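Local coordinates for protein KLLA0E08119p (Kluyveromyces lactis, PDB 3VA7) that is the urea carboxylase part of a larger enzyme and probably catalyses the biotin-dependent, ATP-driven carboxylation of urea to urea-1-carboxylate, the first step of urea breakdown, at residues 954-957 / 958-962; 1107-1110 / 1111-1114. All blocks are in the same frame, centred on the assembly; numbering follows the deposited sequence.

In the fold
Both contacts are local: each lies in one unbroken run of residues where a helix begins, with Asn959 and Asp1108 as the respective N-caps. Contact 1 (954-962) leads from a beta turn into helix 960-967, within the sequence range of carboxyltransferase subdomains C and D. The side chain of Asn960 lies about 10 Å from the bound urea, and that of Trp956 about 12 Å from the biotin group. Contact 2 (1107-1114) follows in the chain and carries strand 1101-1108 into helix 1109-1117. The centres of the two contacts are 36 Å apart and their nearest atoms about 23 Å, without touching. Strand 922-934 pairs with both 1101-1108 and 1045-1049, the strand on which Asn960 rests.

Contact 1: residues 954-957 / 958-962; sequences APWL and PNNVD
Pro958 meets Leu957 through a cis peptide bond, which bends the chain sharply just after the type I beta turn from Ala954 to Leu957. Leu957 CA and Pro958 CA lie 3.0 Å apart, as the cis link requires, while the leucine side chain packs on Val943 and Arg947 of helix 937-949. Next comes Asn959, whose OD1 accepts from Asp962 N at 2.7 Å; the bond is nearly straight at 163° and lies in the carbonyl plane. With its ND2 bonded to Glu935, the amide is held from both ends. Asn960 brings the chain back beside Trp956, the two side chains lying side by side and pointing the same way. Its side chain lies at the edge of the indole, with the amide turned 58° from the ring plane. Trp956 reaches this place with CG between its backbone N and carbonyl carbon (chi1 64°), which also sets Ala954 CB against one indole face, near its rim. Farther on, Asp962 forms a salt bridge with Arg972. The whole is a beta turn and a cis-proline bend delivering the chain to an asparagine N-cap, at the start of helix 960-967 in the carboxyltransferase region.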
loop_
_atom_site.group_PDB
_atom_site.type_symbol
_atom_site.label_atom_id
_atom_site.label_comp_id
_atom_site.label_asym_id
_atom_site.label_seq_id
_atom_site.Cartn_x
_atom_site.Cartn_y
_atom_site.Cartn_z
ATOM N N ALA A 954 -26.975 1.875 22.767
ATOM C CA ALA A 954 -25.924 1.978 23.769
ATOM C C ALA A 954 -26.012 3.391 24.240
ATOM O O ALA A 954 -26.597 4.191 23.554
ATOM C CB ALA A 954 -24.565 1.682 23.166
ATOM N N PRO A 955 -25.501 3.700 25.449
ATOM C CA PRO A 955 -25.643 5.079 25.885
ATOM C C PRO A 955 -24.885 6.054 24.981
ATOM O O PRO A 955 -25.040 7.272 25.140
ATOM C CB PRO A 955 -25.021 5.059 27.293
ATOM C CG PRO A 955 -25.145 3.656 27.745
ATOM C CD PRO A 955 -25.067 2.799 26.545
ATOM N N TRP A 956 -24.032 5.557 24.067
ATOM C CA TRP A 956 -23.214 6.486 23.230
ATOM C C TRP A 956 -23.748 6.489 21.818
ATOM O O TRP A 956 -23.127 6.978 20.877
ATOM C CB TRP A 956 -21.685 6.145 23.261
ATOM C CG TRP A 956 -21.352 4.806 22.660
ATOM C CD1 TRP A 956 -21.049 4.513 21.342
ATOM C CD2 TRP A 956 -21.353 3.571 23.345
ATOM N NE1 TRP A 956 -20.843 3.151 21.184
ATOM C CE2 TRP A 956 -21.018 2.565 22.417
ATOM C CE3 TRP A 956 -21.582 3.215 24.675
ATOM C CZ2 TRP A 956 -20.914 1.243 22.779
ATOM C CZ3 TRP A 956 -21.486 1.885 25.030
ATOM C CH2 TRP A 956 -21.170 0.915 24.085
ATOM N N LEU A 957 -24.905 5.884 21.671
ATOM C CA LEU A 957 -25.543 5.712 20.384
ATOM C C LEU A 957 -26.868 6.429 20.571
ATOM O O LEU A 957 -27.345 6.542 21.703
ATOM C CB LEU A 957 -25.752 4.244 20.156
ATOM C CG LEU A 957 -24.484 3.478 19.867
ATOM C CD1 LEU A 957 -24.884 2.008 19.621
ATOM C CD2 LEU A 957 -23.777 4.057 18.617
ATOM N N PRO A 958 -27.481 6.917 19.496
ATOM C CA PRO A 958 -27.155 6.747 18.078
ATOM C C PRO A 958 -26.085 7.704 17.536
ATOM O O PRO A 958 -25.499 7.409 16.489
ATOM C CB PRO A 958 -28.524 7.013 17.388
ATOM C CG PRO A 958 -29.201 8.000 18.273
ATOM C CD PRO A 958 -28.746 7.654 19.693
ATOM N N ASN A 959 -25.837 8.813 18.241
ATOM C CA ASN A 959 -24.910 9.841 17.805
ATOM C C ASN A 959 -23.817 10.116 18.866
ATOM O O ASN A 959 -24.133 10.595 19.974
ATOM C CB ASN A 959 -25.661 11.154 17.504
ATOM C CG ASN A 959 -24.702 12.319 17.115
ATOM O OD1 ASN A 959 -24.012 12.889 17.988
ATOM N ND2 ASN A 959 -24.654 12.666 15.803
ATOM N N ASN A 960 -22.544 9.878 18.510
ATOM C CA ASN A 960 -21.432 9.953 19.460
ATOM C C ASN A 960 -21.232 11.377 20.023
ATOM O O ASN A 960 -20.904 11.577 21.234
ATOM C CB ASN A 960 -20.137 9.396 18.851
ATOM C CG ASN A 960 -20.232 7.900 18.453
ATOM O OD1 ASN A 960 -21.247 7.211 18.699
ATOM N ND2 ASN A 960 -19.160 7.385 17.832
ATOM N N VAL A 961 -21.444 12.394 19.191
ATOM C CA VAL A 961 -21.163 13.742 19.663
ATOM C C VAL A 961 -22.178 14.111 20.692
ATOM O O VAL A 961 -21.824 14.700 21.720
ATOM C CB VAL A 961 -21.083 14.743 18.529
ATOM C CG1 VAL A 961 -21.211 16.248 19.040
ATOM C CG2 VAL A 961 -19.806 14.490 17.713
ATOM N N ASP A 962 -23.425 13.690 20.479
ATOM C CA ASP A 962 -24.480 13.902 21.464
ATOM C C ASP A 962 -24.244 13.242 22.842
ATOM O O ASP A 962 -24.478 13.871 23.875
ATOM C CB ASP A 962 -25.823 13.460 20.902
ATOM C CG ASP A 962 -26.341 14.390 19.827
ATOM O OD1 ASP A 962 -26.020 15.593 19.846
ATOM O OD2 ASP A 962 -27.090 13.903 18.963
#

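Contact 2: residues 1107-1110 / 1111-1114; sequences FDHK and EYLA
Phe1107, His1109 and Tyr1112 form an aromatic cluster where strand 1101-1108 runs into helix 1109-1117. The phenylalanine brings its CZ to Tyr1112 CG at 3.7 Å; the rings meet obliquely, planes 48° apart. His1109 and Tyr1112 are more nearly parallel, with planes 26° apart, but they are slid past each other and barely overlap, so the touch is made by the imidazole against Tyr1112 CD2. The tyrosine CG stands anti to its backbone N (chi1 179°), which turns the ring back toward the strand, against both partners. Leu1113 adds an off-centre CH-pi contact, its CG 4.1 Å from the centroid of the His1109 ring, which also stacks with Trp921. Leu859 of helix 859-875 touches all three aromatic residues.

Asp1108 points its carboxylate at the helix start. Its OD1 accepts from Glu1111 N at 3.1 Å, from above the carboxylate plane, and from Lys1110 N at 2.8 Å in a weak, bent bond. The Asp1108 carbonyl O takes Tyr1112 N at 3.0 Å and so opens the helical bonding. Replacing this aspartate by an alanine would probably leave the Glu1111 amide, and the weakly bonded Lys1110 amide, without the carboxylate acceptor at the helix start. The chemistry therefore divides in two: an acidic N-cap, whose negative charge probably suits the positive end of the helix dipole, although Glu1111 OE1, 4.6 Å from Asp1108 OD2, brings a like charge that may offset part of this, and an aromatic flank whose tyrosine hydroxyl is satisfied by Leu1002 O.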
loop_
_atom_site.group_PDB
_atom_site.type_symbol
_atom_site.label_atom_id
_atom_site.label_comp_id
_atom_site.label_asym_id
_atom_site.label_seq_id
_atom_site.Cartn_x
_atom_site.Cartn_y
_atom_site.Cartn_z
ATOM N N PHE A 1107 8.054 23.145 22.862
ATOM C CA PHE A 1107 7.140 23.221 23.988
ATOM C C PHE A 1107 7.871 23.360 25.324
ATOM O O PHE A 1107 8.726 22.524 25.699
ATOM C CB PHE A 1107 6.282 21.989 24.028
ATOM C CG PHE A 1107 5.380 21.932 25.197
ATOM C CD1 PHE A 1107 4.104 22.524 25.132
ATOM C CD2 PHE A 1107 5.782 21.275 26.385
ATOM C CE1 PHE A 1107 3.232 22.451 26.235
ATOM C CE2 PHE A 1107 4.914 21.196 27.502
ATOM C CZ PHE A 1107 3.627 21.794 27.423
ATOM N N ASP A 1108 7.504 24.376 26.082
ATOM C CA ASP A 1108 8.263 24.729 27.254
ATOM C C ASP A 1108 7.464 24.476 28.494
ATOM O O ASP A 1108 6.469 25.122 28.727
ATOM C CB ASP A 1108 8.630 26.207 27.144
ATOM C CG ASP A 1108 9.632 26.644 28.193
ATOM O OD1 ASP A 1108 9.427 26.341 29.395
ATOM O OD2 ASP A 1108 10.634 27.284 27.794
ATOM N N HIS A 1109 7.854 23.551 29.333
ATOM C CA HIS A 1109 6.928 23.251 30.426
ATOM C C HIS A 1109 6.838 24.412 31.416
ATOM O O HIS A 1109 5.848 24.543 32.138
ATOM C CB HIS A 1109 7.303 21.960 31.133
ATOM C CG HIS A 1109 6.204 21.389 31.960
ATOM N ND1 HIS A 1109 4.988 21.014 31.421
ATOM C CD2 HIS A 1109 6.128 21.110 33.284
ATOM C CE1 HIS A 1109 4.211 20.525 32.377
ATOM N NE2 HIS A 1109 4.880 20.565 33.515
ATOM N N LYS A 1110 7.904 25.225 31.466
ATOM C CA LYS A 1110 7.972 26.363 32.367
ATOM C C LYS A 1110 6.924 27.356 31.894
ATOM O O LYS A 1110 6.191 27.898 32.707
ATOM C CB LYS A 1110 9.366 27.011 32.377
ATOM C CG LYS A 1110 9.521 28.332 33.199
ATOM C CD LYS A 1110 10.777 29.120 32.761
ATOM C CE LYS A 1110 11.160 30.333 33.692
ATOM N NZ LYS A 1110 11.372 29.963 35.129
ATOM N N GLU A 1111 6.833 27.578 30.596
ATOM C CA GLU A 1111 5.866 28.537 30.091
ATOM C C GLU A 1111 4.442 28.048 30.287
ATOM O O GLU A 1111 3.571 28.793 30.766
ATOM C CB GLU A 1111 6.108 28.784 28.634
ATOM C CG GLU A 1111 5.245 29.827 28.057
ATOM C CD GLU A 1111 5.961 30.455 26.890
ATOM O OE1 GLU A 1111 7.194 30.175 26.763
ATOM O OE2 GLU A 1111 5.314 31.219 26.116
ATOM N N TYR A 1112 4.235 26.776 29.938
ATOM C CA TYR A 1112 2.980 26.081 30.170
ATOM C C TYR A 1112 2.514 26.137 31.592
ATOM O O TYR A 1112 1.359 26.416 31.809
ATOM C CB TYR A 1112 3.072 24.641 29.692
ATOM C CG TYR A 1112 1.822 23.804 29.903
ATOM C CD1 TYR A 1112 0.717 23.901 29.023
ATOM C CD2 TYR A 1112 1.755 22.892 30.955
ATOM C CE1 TYR A 1112 -0.425 23.109 29.218
ATOM C CE2 TYR A 1112 0.656 22.137 31.162
ATOM C CZ TYR A 1112 -0.443 22.222 30.280
ATOM O OH TYR A 1112 -1.550 21.426 30.496
ATOM N N LEU A 1113 3.377 25.853 32.552
ATOM C CA LEU A 1113 2.981 25.897 33.984
ATOM C C LEU A 1113 2.578 27.293 34.413
ATOM O O LEU A 1113 1.835 27.434 35.361
ATOM C CB LEU A 1113 4.105 25.441 34.916
ATOM C CG LEU A 1113 4.313 23.941 35.106
ATOM C CD1 LEU A 1113 5.552 23.804 35.990
ATOM C CD2 LEU A 1113 3.084 23.215 35.725
ATOM N N ALA A 1114 3.081 28.305 33.700
ATOM C CA ALA A 1114 2.761 29.697 33.962
ATOM C C ALA A 1114 1.392 30.021 33.366
ATOM O O ALA A 1114 0.611 30.821 33.927
ATOM C CB ALA A 1114 3.826 30.626 33.379
#